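Local coordinates for beta-galactosidase (Bacillus circulans, PDB 4MAD), which probably hydrolyses terminal non-reducing beta-D-galactose residues of beta-D-galactosides, as a member of glycosyl hydrolase family 35, at residues 147-152 with 190-195; 548-553 with 575-580. All coordinates share one frame; numbering follows the deposited sequence.

Contact 1 (147-152 with 190-195) comes first along the chain, before contact 2 (548-553 with 575-580). It joins helices 135-152 and 179-192, which surround the eight-stranded parallel barrel of the family 35 catalytic fold. Contact 2 lies in an antiparallel sheet near the C-terminus and links strands 545-551 and 569-577. The two share no helix, strand or sheet. The centres of contacts 1 and 2 are 42 Å apart, on opposite sides of the chain's centre, their nearest atoms about 24 Å apart. Each packs its own domain: the ends of two outer helices in the barrel, a side chain reaching across a middle strand in the beta domain. Both lie away from the predicted active site.

Contact 1 (147-152 with 190-195); sequences VLFERL and KKRVGN
The Phe149 ring meets Arg192 CB and Val193 CG1 obliquely. Its plane is 44° from that of the Arg192 guanidinium group. Within its own helix, Phe149 also forms an edge-to-face pair with Phe145. The two side chains of Phe149 and Arg192 cross at about a right angle. Phe149 CB lies 3.8 Å from Arg192 CB. Further along, Arg192 CD comes within 3.9 Å of Phe149 CD2. Thus the aliphatic part of the arginine does the touching. Its extended chain (chi3 171°) carries the guanidinium beyond the ring, toward Asp146. There NH2 forms a salt bridge with Asp146 and NH1 bonds to Gly188 O. Val193 CG1 meets the CD1-CE1 side of the ring. It is 3.5 Å from Phe149 CE1 and 3.6 Å from Phe149 CD1. With CG1 beside the backbone N (chi1 -51°), this methyl is the one that faces the phenyl ring. The contact between the segments is therefore small and apolar, with the polar end of Arg192 bound to one side of it. The carbonyl O of Arg192 is held by Arg153 NH2, just beyond 147-152. The contact joins the C-terminal ends of two helices outside the barrel. Helix 135-152 leads into strand 163-167, and helix 179-192 into the next barrel strand, 197-202. Away from this contact, Leu152 touches Ile91 of helix 87-97.

Contact 2 (548-553 with 575-580); sequences GRYWEI and LLELHK
Tyr550 reaches Glu577 across the antiparallel sheet of the galactose-binding-like beta domain. Strands 545-551 and 569-577 are not sheet neighbours. Strand 537-542 lies between them and pairs with both, so they run in similar directions, their short axes 44° apart and 9.3 Å at closest approach. The ring of Tyr550 spans the gap and touches Val540 of the middle strand. The tight part is at its hydroxyl. Tyr550 OH donates a 2.6 Å hydrogen bond to Glu577 OE1, which lies at the ring edge, near its plane. The hydroxyl approaches from above the carboxylate plane, 36° out of it. Tyr550 OH is also 3.2 Å from Glu577 CB and 3.5 Å from Leu575 CD2, so two carbons crowd the hydroxyl beside its polar link. Glu577 is buried, and its chain bends at chi2 (77°) to turn the carboxylate toward the tyrosine. OE1 takes further bonds from Thr536 N and Lys537 N. Three donors meet OE1 and two more meet OE2, which probably helps keep the group ionised. With a leucine in place of Glu577, the Tyr550 hydroxyl and the nearby backbone N-H groups would probably be left without their acceptor, and the turn after the strand would be less firmly fixed. The loose side is at Lys580, whose exposed chain runs past Glu552. Lys580 NZ stays 4.9 Å from Glu552 OE1, and Glu552 OE1 is hydrogen-bonded to Thr536 OG1. Glu577 OE2 accepts from His579 N (2.8 Å) and Lys580 N (2.9 Å), which arrive from opposite faces of the carboxylate plane.

Contact 1 (147-152 with 190-195)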
ATOM      1  N   VAL A 147      11.841  -9.030 -16.705  1.00 22.55           N
ATOM      2  CA  VAL A 147      11.747  -7.631 -17.039  1.00 20.70           C
ATOM      3  C   VAL A 147      12.342  -6.729 -15.998  1.00 20.47           C
ATOM      4  O   VAL A 147      13.070  -5.834 -16.269  1.00 20.52           O
ATOM      5  CB  VAL A 147      10.292  -7.251 -17.297  1.00 21.41           C
ATOM      6  CG1 VAL A 147      10.112  -5.819 -17.458  1.00 23.75           C
ATOM      7  CG2 VAL A 147       9.823  -7.890 -18.536  1.00 25.96           C
ATOM      8  N   LEU A 148      11.975  -6.992 -14.778  1.00 18.86           N
ATOM      9  CA  LEU A 148      12.436  -6.106 -13.749  1.00 20.80           C
ATOM     10  C   LEU A 148      13.948  -6.033 -13.648  1.00 18.94           C
ATOM     11  O   LEU A 148      14.476  -5.003 -13.568  1.00 20.66           O
ATOM     12  CB  LEU A 148      11.903  -6.550 -12.401  1.00 15.91           C
ATOM     13  CG  LEU A 148      12.478  -5.807 -11.217  1.00 19.49           C
ATOM     14  CD1 LEU A 148      11.983  -4.429 -11.201  1.00 16.01           C
ATOM     15  CD2 LEU A 148      12.211  -6.501  -9.886  1.00 18.88           C
ATOM     16  N   PHE A 149      14.625  -7.159 -13.658  1.00 19.69           N
ATOM     17  CA  PHE A 149      16.064  -7.182 -13.513  1.00 20.75           C
ATOM     18  C   PHE A 149      16.860  -6.541 -14.674  1.00 22.93           C
ATOM     19  O   PHE A 149      17.938  -6.054 -14.522  1.00 20.89           O
ATOM     20  CB  PHE A 149      16.563  -8.536 -13.068  1.00 20.27           C
ATOM     21  CG  PHE A 149      16.344  -8.777 -11.620  1.00 22.33           C
ATOM     22  CD1 PHE A 149      17.236  -8.366 -10.701  1.00 21.92           C
ATOM     23  CD2 PHE A 149      15.187  -9.340 -11.197  1.00 24.39           C
ATOM     24  CE1 PHE A 149      17.007  -8.587  -9.424  1.00 25.46           C
ATOM     25  CE2 PHE A 149      14.958  -9.538  -9.877  1.00 22.30           C
ATOM     26  CZ  PHE A 149      15.853  -9.161  -9.005  1.00 21.26           C
ATOM     27  N   GLU A 150      16.236  -6.592 -15.818  1.00 23.66           N
ATOM     28  CA  GLU A 150      16.754  -5.971 -16.994  1.00 26.68           C
ATOM     29  C   GLU A 150      16.830  -4.476 -16.778  1.00 25.66           C
ATOM     30  O   GLU A 150      17.710  -3.870 -17.238  1.00 26.82           O
ATOM     31  CB  GLU A 150      15.906  -6.310 -18.208  1.00 28.75           C
ATOM     32  CG  GLU A 150      16.546  -5.950 -19.486  1.00 39.59           C
ATOM     33  CD  GLU A 150      15.701  -6.275 -20.722  1.00 50.34           C
ATOM     34  OE1 GLU A 150      15.261  -7.410 -20.887  1.00 49.88           O
ATOM     35  OE2 GLU A 150      15.491  -5.374 -21.554  1.00 55.63           O
ATOM     36  N   ARG A 151      15.837  -3.903 -16.134  1.00 23.31           N
ATOM     37  CA  ARG A 151      15.853  -2.522 -15.776  1.00 23.47           C
ATOM     38  C   ARG A 151      16.850  -2.189 -14.680  1.00 23.82           C
ATOM     39  O   ARG A 151      17.476  -1.190 -14.729  1.00 24.73           O
ATOM     40  CB  ARG A 151      14.476  -1.992 -15.394  1.00 25.84           C
ATOM     41  CG  ARG A 151      13.349  -2.299 -16.339  1.00 28.15           C
ATOM     42  CD  ARG A 151      13.412  -1.679 -17.659  1.00 30.67           C
ATOM     43  NE  ARG A 151      12.325  -2.119 -18.505  1.00 36.24           N
ATOM     44  CZ  ARG A 151      11.301  -1.364 -18.829  1.00 32.64           C
ATOM     45  NH1 ARG A 151      11.221  -0.125 -18.420  1.00 34.63           N
ATOM     46  NH2 ARG A 151      10.395  -1.845 -19.619  1.00 32.49           N
ATOM     47  N   LEU A 152      16.915  -3.018 -13.667  1.00 21.52           N
ATOM     48  CA  LEU A 152      17.827  -2.863 -12.573  1.00 21.36           C
ATOM     49  C   LEU A 152      19.298  -3.119 -12.905  1.00 23.16           C
ATOM     50  O   LEU A 152      20.161  -2.674 -12.218  1.00 22.18           O
ATOM     51  CB  LEU A 152      17.433  -3.712 -11.385  1.00 20.83           C
ATOM     52  CG  LEU A 152      16.064  -3.538 -10.781  1.00 22.52           C
ATOM     53  CD1 LEU A 152      15.883  -4.496  -9.655  1.00 22.92           C
ATOM     54  CD2 LEU A 152      15.912  -2.147 -10.296  1.00 23.30           C
ATOM     55  N   LYS A 190      19.961 -14.735  -8.335  1.00 24.35           N
ATOM     56  CA  LYS A 190      21.393 -14.735  -8.480  1.00 27.26           C
ATOM     57  C   LYS A 190      21.777 -14.623  -9.928  1.00 26.61           C
ATOM     58  O   LYS A 190      22.597 -13.850 -10.285  1.00 27.06           O
ATOM     59  CB  LYS A 190      21.988 -15.972  -7.860  1.00 27.00           C
ATOM     60  CG  LYS A 190      23.461 -16.003  -7.736  1.00 35.37           C
ATOM     61  CD  LYS A 190      24.056 -14.645  -7.539  1.00 41.56           C
ATOM     62  CE  LYS A 190      25.051 -14.271  -8.616  1.00 46.10           C
ATOM     63  NZ  LYS A 190      26.263 -15.099  -8.507  1.00 47.08           N
ATOM     64  N   LYS A 191      21.102 -15.373 -10.753  1.00 28.68           N
ATOM     65  CA  LYS A 191      21.383 -15.414 -12.173  1.00 30.17           C
ATOM     66  C   LYS A 191      21.116 -14.156 -12.926  1.00 29.12           C
ATOM     67  O   LYS A 191      21.677 -13.934 -13.960  1.00 26.81           O
ATOM     68  CB  LYS A 191      20.713 -16.613 -12.814  1.00 31.70           C
ATOM     69  CG  LYS A 191      19.314 -16.445 -13.177  1.00 35.84           C
ATOM     70  CD  LYS A 191      18.800 -17.708 -13.820  1.00 44.69           C
ATOM     71  CE  LYS A 191      18.655 -18.804 -12.790  1.00 52.70           C
ATOM     72  NZ  LYS A 191      18.671 -20.163 -13.378  1.00 55.31           N
ATOM     73  N   ARG A 192      20.214 -13.364 -12.402  1.00 25.37           N
ATOM     74  CA  ARG A 192      19.846 -12.092 -12.972  1.00 25.62           C
ATOM     75  C   ARG A 192      20.629 -10.892 -12.430  1.00 24.29           C
ATOM     76  O   ARG A 192      20.494  -9.823 -12.910  1.00 23.80           O
ATOM     77  CB  ARG A 192      18.358 -11.863 -12.747  1.00 24.30           C
ATOM     78  CG  ARG A 192      17.461 -12.882 -13.407  1.00 25.98           C
ATOM     79  CD  ARG A 192      16.017 -12.584 -13.152  1.00 26.67           C
ATOM     80  NE  ARG A 192      15.092 -13.378 -13.913  1.00 25.93           N
ATOM     81  CZ  ARG A 192      14.680 -14.576 -13.557  1.00 32.69           C
ATOM     82  NH1 ARG A 192      15.145 -15.151 -12.491  1.00 31.33           N
ATOM     83  NH2 ARG A 192      13.812 -15.221 -14.284  1.00 33.39           N
ATOM     84  N   VAL A 193      21.446 -11.112 -11.424  1.00 23.08           N
ATOM     85  CA  VAL A 193      22.323 -10.064 -10.919  1.00 23.12           C
ATOM     86  C   VAL A 193      23.810 -10.330 -11.102  1.00 26.01           C
ATOM     87  O   VAL A 193      24.169 -11.086 -11.956  1.00 23.25           O
ATOM     88  CB  VAL A 193      21.939  -9.592  -9.517  1.00 22.69           C
ATOM     89  CG1 VAL A 193      20.481  -9.250  -9.477  1.00 21.90           C
ATOM     90  CG2 VAL A 193      22.316 -10.566  -8.502  1.00 21.01           C
ATOM     91  N   GLY A 194      24.636  -9.670 -10.291  1.00 26.25           N
ATOM     92  CA  GLY A 194      26.066  -9.874 -10.280  1.00 27.00           C
ATOM     93  C   GLY A 194      26.472 -10.498  -8.965  1.00 28.12           C
ATOM     94  O   GLY A 194      25.845 -11.378  -8.481  1.00 26.80           O
ATOM     95  N   ASN A 195      27.507  -9.961  -8.372  1.00 26.11           N
ATOM     96  CA  ASN A 195      27.997 -10.438  -7.103  1.00 29.43           C
ATOM     97  C   ASN A 195      27.473  -9.670  -5.904  1.00 25.91           C
ATOM     98  O   ASN A 195      28.063  -9.689  -4.906  1.00 26.55           O
ATOM     99  CB  ASN A 195      29.515 -10.480  -7.057  1.00 30.02           C
ATOM    100  CG  ASN A 195      30.121  -9.163  -7.286  1.00 31.63           C
ATOM    101  OD1 ASN A 195      29.482  -8.166  -7.225  1.00 31.39           O
ATOM    102  ND2 ASN A 195      31.391  -9.156  -7.537  1.00 33.94           N
TER

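Contact 2 (548-553 with 575-580)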
ATOM      1  N   GLY A 548      -6.736   8.834  -2.642  1.00 15.38           N
ATOM      2  CA  GLY A 548      -6.965   7.839  -1.635  1.00 13.25           C
ATOM      3  C   GLY A 548      -8.348   7.871  -1.057  1.00 14.75           C
ATOM      4  O   GLY A 548      -9.196   8.475  -1.593  1.00 15.52           O
ATOM      5  N   ARG A 549      -8.538   7.159   0.021  1.00 12.46           N
ATOM      6  CA  ARG A 549      -9.801   7.060   0.690  1.00 14.06           C
ATOM      7  C   ARG A 549      -9.886   7.910   1.957  1.00 14.42           C
ATOM      8  O   ARG A 549      -8.881   8.213   2.557  1.00 16.32           O
ATOM      9  CB  ARG A 549     -10.061   5.618   1.114  1.00 14.88           C
ATOM     10  CG  ARG A 549      -9.738   4.541   0.054  1.00 15.08           C
ATOM     11  CD  ARG A 549     -10.088   3.162   0.552  1.00 15.77           C
ATOM     12  NE  ARG A 549      -9.251   2.129   0.016  1.00 15.44           N
ATOM     13  CZ  ARG A 549      -9.658   1.154  -0.776  1.00 16.88           C
ATOM     14  NH1 ARG A 549     -10.908   1.092  -1.135  1.00 16.44           N
ATOM     15  NH2 ARG A 549      -8.832   0.250  -1.228  1.00 14.30           N
ATOM     16  N   TYR A 550     -11.110   8.255   2.333  1.00 14.43           N
ATOM     17  CA  TYR A 550     -11.407   8.900   3.577  1.00 14.27           C
ATOM     18  C   TYR A 550     -12.568   8.177   4.286  1.00 14.97           C
ATOM     19  O   TYR A 550     -13.278   7.531   3.670  1.00 15.54           O
ATOM     20  CB  TYR A 550     -11.790  10.333   3.358  1.00 13.13           C
ATOM     21  CG  TYR A 550     -13.124  10.560   2.668  1.00 13.03           C
ATOM     22  CD1 TYR A 550     -14.289  10.655   3.374  1.00 14.00           C
ATOM     23  CD2 TYR A 550     -13.198  10.766   1.323  1.00 16.96           C
ATOM     24  CE1 TYR A 550     -15.460  10.921   2.778  1.00 13.12           C
ATOM     25  CE2 TYR A 550     -14.390  11.008   0.721  1.00 13.50           C
ATOM     26  CZ  TYR A 550     -15.518  11.090   1.439  1.00 14.32           C
ATOM     27  OH  TYR A 550     -16.673  11.319   0.782  1.00 18.02           O
ATOM     28  N   TRP A 551     -12.669   8.248   5.585  1.00 13.89           N
ATOM     29  CA  TRP A 551     -13.733   7.590   6.298  1.00 14.28           C
ATOM     30  C   TRP A 551     -13.820   8.303   7.643  1.00 17.13           C
ATOM     31  O   TRP A 551     -12.836   8.422   8.317  1.00 17.80           O
ATOM     32  CB  TRP A 551     -13.363   6.141   6.492  1.00 15.32           C
ATOM     33  CG  TRP A 551     -14.440   5.256   6.932  1.00 15.08           C
ATOM     34  CD1 TRP A 551     -15.705   5.583   7.238  1.00 16.10           C
ATOM     35  CD2 TRP A 551     -14.358   3.845   7.043  1.00 13.97           C
ATOM     36  NE1 TRP A 551     -16.417   4.478   7.569  1.00 14.69           N
ATOM     37  CE2 TRP A 551     -15.612   3.384   7.450  1.00 17.41           C
ATOM     38  CE3 TRP A 551     -13.342   2.940   6.867  1.00 13.73           C
ATOM     39  CZ2 TRP A 551     -15.847   2.066   7.684  1.00 18.27           C
ATOM     40  CZ3 TRP A 551     -13.598   1.647   7.044  1.00 19.78           C
ATOM     41  CH2 TRP A 551     -14.825   1.212   7.482  1.00 18.45           C
ATOM     42  N   GLU A 552     -15.000   8.693   8.069  1.00 17.08           N
ATOM     43  CA  GLU A 552     -15.194   9.510   9.253  1.00 18.30           C
ATOM     44  C   GLU A 552     -14.710   8.846  10.532  1.00 19.65           C
ATOM     45  O   GLU A 552     -14.531   9.504  11.525  1.00 18.22           O
ATOM     46  CB  GLU A 552     -16.673   9.851   9.436  1.00 19.62           C
ATOM     47  CG  GLU A 552     -17.480   8.667   9.676  1.00 22.56           C
ATOM     48  CD  GLU A 552     -19.005   8.839   9.605  1.00 33.84           C
ATOM     49  OE1 GLU A 552     -19.505   9.924   9.398  1.00 30.54           O
ATOM     50  OE2 GLU A 552     -19.680   7.809   9.740  1.00 35.14           O
ATOM     51  N   ILE A 553     -14.559   7.531  10.495  1.00 18.57           N
ATOM     52  CA  ILE A 553     -14.180   6.786  11.691  1.00 20.22           C
ATOM     53  C   ILE A 553     -12.744   7.017  12.147  1.00 19.03           C
ATOM     54  O   ILE A 553     -12.386   6.641  13.198  1.00 17.79           O
ATOM     55  CB  ILE A 553     -14.525   5.291  11.655  1.00 22.33           C
ATOM     56  CG1 ILE A 553     -13.667   4.524  10.672  1.00 16.90           C
ATOM     57  CG2 ILE A 553     -15.978   5.122  11.433  1.00 20.60           C
ATOM     58  CD1 ILE A 553     -13.850   3.076  10.706  1.00 15.40           C
ATOM     59  N   LEU A 575     -15.197  14.459  -5.673  1.00 17.59           N
ATOM     60  CA  LEU A 575     -15.267  13.707  -4.462  1.00 18.28           C
ATOM     61  C   LEU A 575     -16.362  12.716  -4.616  1.00 19.79           C
ATOM     62  O   LEU A 575     -17.397  13.109  -4.961  1.00 20.29           O
ATOM     63  CB  LEU A 575     -15.605  14.617  -3.333  1.00 18.31           C
ATOM     64  CG  LEU A 575     -15.799  14.063  -1.962  1.00 20.79           C
ATOM     65  CD1 LEU A 575     -15.437  15.042  -0.897  1.00 24.29           C
ATOM     66  CD2 LEU A 575     -17.177  13.637  -1.797  1.00 18.92           C
ATOM     67  N   LEU A 576     -16.116  11.435  -4.373  1.00 17.74           N
ATOM     68  CA  LEU A 576     -17.173  10.436  -4.390  1.00 15.82           C
ATOM     69  C   LEU A 576     -17.486  10.115  -2.951  1.00 15.34           C
ATOM     70  O   LEU A 576     -16.647   9.670  -2.258  1.00 16.14           O
ATOM     71  CB  LEU A 576     -16.733   9.161  -5.103  1.00 19.93           C
ATOM     72  CG  LEU A 576     -17.644   7.933  -5.070  1.00 20.65           C
ATOM     73  CD1 LEU A 576     -19.001   8.199  -5.600  1.00 15.03           C
ATOM     74  CD2 LEU A 576     -17.043   6.710  -5.780  1.00 24.99           C
ATOM     75  N   GLU A 577     -18.687  10.397  -2.531  1.00 17.80           N
ATOM     76  CA  GLU A 577     -19.123  10.090  -1.203  1.00 16.08           C
ATOM     77  C   GLU A 577     -20.208   9.039  -1.249  1.00 17.70           C
ATOM     78  O   GLU A 577     -21.092   9.125  -2.001  1.00 17.15           O
ATOM     79  CB  GLU A 577     -19.640  11.308  -0.484  1.00 16.71           C
ATOM     80  CG  GLU A 577     -20.582  11.001   0.593  1.00 16.66           C
ATOM     81  CD  GLU A 577     -19.916  10.487   1.877  1.00 19.12           C
ATOM     82  OE1 GLU A 577     -18.835  10.966   2.223  1.00 16.46           O
ATOM     83  OE2 GLU A 577     -20.489   9.605   2.514  1.00 16.64           O
ATOM     84  N   LEU A 578     -20.005   8.022  -0.445  1.00 15.74           N
ATOM     85  CA  LEU A 578     -20.858   6.858  -0.362  1.00 17.96           C
ATOM     86  C   LEU A 578     -22.190   7.008   0.316  1.00 17.78           C
ATOM     87  O   LEU A 578     -23.107   6.389  -0.047  1.00 17.98           O
ATOM     88  CB  LEU A 578     -20.116   5.632   0.184  1.00 16.13           C
ATOM     89  CG  LEU A 578     -18.883   5.190  -0.560  1.00 15.45           C
ATOM     90  CD1 LEU A 578     -18.260   3.948   0.022  1.00 19.46           C
ATOM     91  CD2 LEU A 578     -19.126   5.088  -2.002  1.00 17.69           C
ATOM     92  N   HIS A 579     -22.241   7.761   1.388  1.00 15.84           N
ATOM     93  CA  HIS A 579     -23.415   7.782   2.207  1.00 16.73           C
ATOM     94  C   HIS A 579     -24.096   9.110   2.494  1.00 20.44           C
ATOM     95  O   HIS A 579     -25.280   9.238   2.321  1.00 20.68           O
ATOM     96  CB  HIS A 579     -23.084   7.195   3.552  1.00 20.21           C
ATOM     97  CG  HIS A 579     -22.610   5.793   3.481  1.00 25.21           C
ATOM     98  ND1 HIS A 579     -23.466   4.742   3.288  1.00 24.03           N
ATOM     99  CD2 HIS A 579     -21.371   5.270   3.573  1.00 23.30           C
ATOM    100  CE1 HIS A 579     -22.768   3.628   3.260  1.00 28.47           C
ATOM    101  NE2 HIS A 579     -21.499   3.920   3.428  1.00 30.82           N
ATOM    102  N   LYS A 580     -23.325  10.028   3.031  1.00 19.62           N
ATOM    103  CA  LYS A 580     -23.882  11.252   3.544  1.00 22.16           C
ATOM    104  C   LYS A 580     -23.242  12.441   2.876  1.00 20.40           C
ATOM    105  O   LYS A 580     -22.101  12.568   2.904  1.00 20.25           O
ATOM    106  CB  LYS A 580     -23.705  11.324   5.029  1.00 22.47           C
ATOM    107  CG  LYS A 580     -24.495  10.331   5.788  1.00 26.33           C
ATOM    108  CD  LYS A 580     -24.139  10.426   7.226  1.00 29.79           C
ATOM    109  CE  LYS A 580     -24.976   9.597   8.138  1.00 34.90           C
ATOM    110  NZ  LYS A 580     -24.427   9.646   9.492  1.00 34.47           N
TER